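16S rRNA (adenine(1408)-N(1))-methyltransferase (PDB 3PB3) methylates the N1 position of adenine 1408 in 16S rRNA of assembled 30S subunits, using S-adenosyl-L-methionine, and so confers resistance to aminoglycosides. Local coordinates at residues Ile29-Gly34 and Ile101-Pro106. The protein carries 4 engineered substitutions. Residues are numbered along the deposited sequence; the frame is centred on the assembly and turned at random.
Sequences IDMGTG and ISILFP. Engineered in segment 29-34: Met31 (natural residue Leu). With SAH (S-adenosyl-L-homocysteine), chain C.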
loop_
_atom_site.group_PDB
_atom_site.type_symbol
_atom_site.label_atom_id
_atom_site.label_comp_id
_atom_site.label_asym_id
_atom_site.label_seq_id
_atom_site.Cartn_x
_atom_site.Cartn_y
_atom_site.Cartn_z
ATOM N N ILE A 29 -1.167 5.769 -0.998
ATOM C CA ILE A 29 -0.059 4.877 -1.348
ATOM C C ILE A 29 -0.272 3.492 -0.753
ATOM O O ILE A 29 -0.549 3.347 0.438
ATOM C CB ILE A 29 1.328 5.427 -0.900
ATOM C CG1 ILE A 29 1.688 6.684 -1.689
ATOM C CG2 ILE A 29 2.418 4.359 -1.093
ATOM C CD1 ILE A 29 3.016 7.356 -1.258
ATOM N N ASP A 30 -0.155 2.481 -1.605
ATOM C CA ASP A 30 -0.179 1.088 -1.175
ATOM C C ASP A 30 1.231 0.526 -1.368
ATOM O O ASP A 30 1.675 0.342 -2.501
ATOM C CB ASP A 30 -1.212 0.311 -2.000
ATOM C CG ASP A 30 -1.449 -1.110 -1.487
ATOM O OD1 ASP A 30 -1.491 -1.325 -0.251
ATOM O OD2 ASP A 30 -1.610 -2.016 -2.333
ATOM N N MET A 31 1.933 0.283 -0.262
ATOM C CA MET A 31 3.312 -0.222 -0.290
ATOM C C MET A 31 3.313 -1.754 -0.309
ATOM O O MET A 31 2.610 -2.379 0.476
ATOM C CB MET A 31 4.096 0.310 0.919
ATOM C CG MET A 31 5.512 -0.284 1.092
ATOM S SD MET A 31 6.612 0.115 -0.291
ATOM C CE MET A 31 7.055 1.788 0.120
ATOM N N GLY A 32 4.126 -2.351 -1.183
ATOM C CA GLY A 32 4.112 -3.803 -1.386
ATOM C C GLY A 32 2.790 -4.219 -1.990
ATOM O O GLY A 32 2.137 -5.151 -1.508
ATOM N N THR A 33 2.399 -3.512 -3.049
ATOM C CA THR A 33 1.065 -3.631 -3.642
ATOM C C THR A 33 0.771 -4.995 -4.278
ATOM O O THR A 33 -0.384 -5.385 -4.403
ATOM C CB THR A 33 0.784 -2.473 -4.643
ATOM O OG1 THR A 33 -0.633 -2.285 -4.788
ATOM C CG2 THR A 33 1.411 -2.739 -6.015
ATOM N N GLY A 34 1.812 -5.724 -4.666
ATOM C CA GLY A 34 1.627 -7.064 -5.221
ATOM C C GLY A 34 1.112 -7.000 -6.642
ATOM O O GLY A 34 1.688 -6.297 -7.467
ATOM N N ILE A 101 -1.725 5.795 3.676
ATOM C CA ILE A 101 -0.739 4.786 3.297
ATOM C C ILE A 101 -1.176 3.443 3.856
ATOM O O ILE A 101 -1.604 3.344 5.011
ATOM C CB ILE A 101 0.677 5.103 3.847
ATOM C CG1 ILE A 101 1.150 6.487 3.402
ATOM C CG2 ILE A 101 1.680 4.041 3.383
ATOM C CD1 ILE A 101 2.588 6.817 3.828
ATOM N N SER A 102 -1.058 2.404 3.045
ATOM C CA SER A 102 -1.414 1.078 3.494
ATOM C C SER A 102 -0.314 0.069 3.204
ATOM O O SER A 102 0.440 0.204 2.233
ATOM C CB SER A 102 -2.732 0.634 2.853
ATOM O OG SER A 102 -2.588 0.509 1.446
ATOM N N ILE A 103 -0.211 -0.923 4.085
ATOM C CA ILE A 103 0.609 -2.098 3.820
ATOM C C ILE A 103 -0.301 -3.283 4.117
ATOM O O ILE A 103 -0.650 -3.527 5.273
ATOM C CB ILE A 103 1.878 -2.150 4.707
ATOM C CG1 ILE A 103 2.852 -1.021 4.346
ATOM C CG2 ILE A 103 2.577 -3.489 4.540
ATOM C CD1 ILE A 103 4.079 -0.939 5.276
ATOM N N LEU A 104 -0.693 -4.002 3.070
ATOM C CA LEU A 104 -1.674 -5.074 3.209
ATOM C C LEU A 104 -1.070 -6.451 2.966
ATOM O O LEU A 104 -0.447 -6.682 1.929
ATOM C CB LEU A 104 -2.829 -4.851 2.231
ATOM C CG LEU A 104 -3.515 -3.486 2.254
ATOM C CD1 LEU A 104 -4.462 -3.376 1.074
ATOM C CD2 LEU A 104 -4.247 -3.287 3.581
ATOM N N PHE A 105 -1.264 -7.355 3.924
ATOM C CA PHE A 105 -0.826 -8.752 3.815
ATOM C C PHE A 105 0.622 -8.881 3.328
ATOM O O PHE A 105 0.901 -9.664 2.414
ATOM C CB PHE A 105 -1.797 -9.524 2.910
ATOM C CG PHE A 105 -3.245 -9.201 3.178
ATOM C CD1 PHE A 105 -3.871 -9.664 4.335
ATOM C CD2 PHE A 105 -3.972 -8.425 2.284
ATOM C CE1 PHE A 105 -5.216 -9.354 4.602
ATOM C CE2 PHE A 105 -5.310 -8.103 2.530
ATOM C CZ PHE A 105 -5.931 -8.568 3.696
ATOM N N PRO A 106 1.557 -8.123 3.949
ATOM C CA PRO A 106 2.943 -8.181 3.485
ATOM C C PRO A 106 3.566 -9.560 3.716
ATOM O O PRO A 106 3.097 -10.332 4.556
ATOM C CB PRO A 106 3.646 -7.129 4.344
ATOM C CG PRO A 106 2.858 -7.116 5.614
ATOM C CD PRO A 106 1.432 -7.290 5.160
HETATM N N SAH C . -0.329 -6.149 -0.699
HETATM C CA SAH C . -0.261 -7.421 -1.475
HETATM C CB SAH C . 0.785 -8.365 -0.871
HETATM C CG SAH C . 1.391 -9.277 -1.941
HETATM S SD SAH C . 2.611 -10.390 -1.294
HETATM C C SAH C . -1.614 -8.079 -1.491
HETATM O O SAH C . -1.870 -8.846 -2.412
HETATM O OXT SAH C . -2.481 -7.885 -0.629
HETATM C "C5'" SAH C . 3.868 -9.356 -0.615
HETATM C "C4'" SAH C . 4.389 -8.304 -1.598
HETATM O "O4'" SAH C . 5.265 -7.428 -0.880
HETATM C "C3'" SAH C . 5.184 -8.856 -2.783
HETATM O "O3'" SAH C . 4.609 -8.387 -4.011
HETATM C "C2'" SAH C . 6.581 -8.277 -2.604
HETATM O "O2'" SAH C . 7.250 -7.935 -3.833
HETATM C "C1'" SAH C . 6.354 -7.064 -1.719
HETATM N N9 SAH C . 7.573 -6.751 -0.932
HETATM C C8 SAH C . 8.333 -7.631 -0.246
HETATM N N7 SAH C . 9.383 -7.006 0.344
HETATM C C5 SAH C . 9.303 -5.700 0.025
HETATM C C6 SAH C . 10.087 -4.480 0.318
HETATM N N6 SAH C . 11.201 -4.538 1.087
HETATM N N1 SAH C . 9.651 -3.308 -0.207
HETATM C C2 SAH C . 8.542 -3.231 -0.971
HETATM N N3 SAH C . 7.781 -4.299 -1.273
HETATM C C4 SAH C . 8.106 -5.537 -0.817
HETATM O O HOH W 1 0.138 -3.488 0.459
HETATM O O HOH W 2 2.392 -5.791 1.387
#
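Ser102 lies beside Asp30 where two parallel strands begin to part, its backbone pairing with the residues on either side of Asp30. Its N donates to Ile29 O (2.8 Å) and its O accepts from Met31 N (2.9 Å). A small hydroxyl suits this site: Ser102 OG donates to Asp30 OD1 (2.7 Å), 31° out of the carboxylate plane. With Asp30 CG anti to the backbone N (chi1 -172°), the carboxylate sits between two hydroxyls, and its other oxygen, OD2, accepts from Thr33 OG1 (2.7 Å), tying the strand to the turn beyond.

Past Met31 water replaces direct pairing: one molecule accepts from Leu104 N and lies within bonding distance of Asp30 OD1 and Met31 O. Beyond it, the amino group of S-adenosylhomocysteine donates to Gly32 O (2.8 Å) and Leu104 O (2.7 Å), so the cofactor product bridges the splayed strand ends, as in Rossmann-like methyltransferases. Gly32 suits its positive phi, and a CB there would crowd the ribose O4'.

On the opposite sheet face from Asp30, CB of Met31, an engineered residue, meets Ile103 CG1 (3.9 Å). These central strands lie between strands 49-54 and 133-139, with helix 108-115 packing on Ile103.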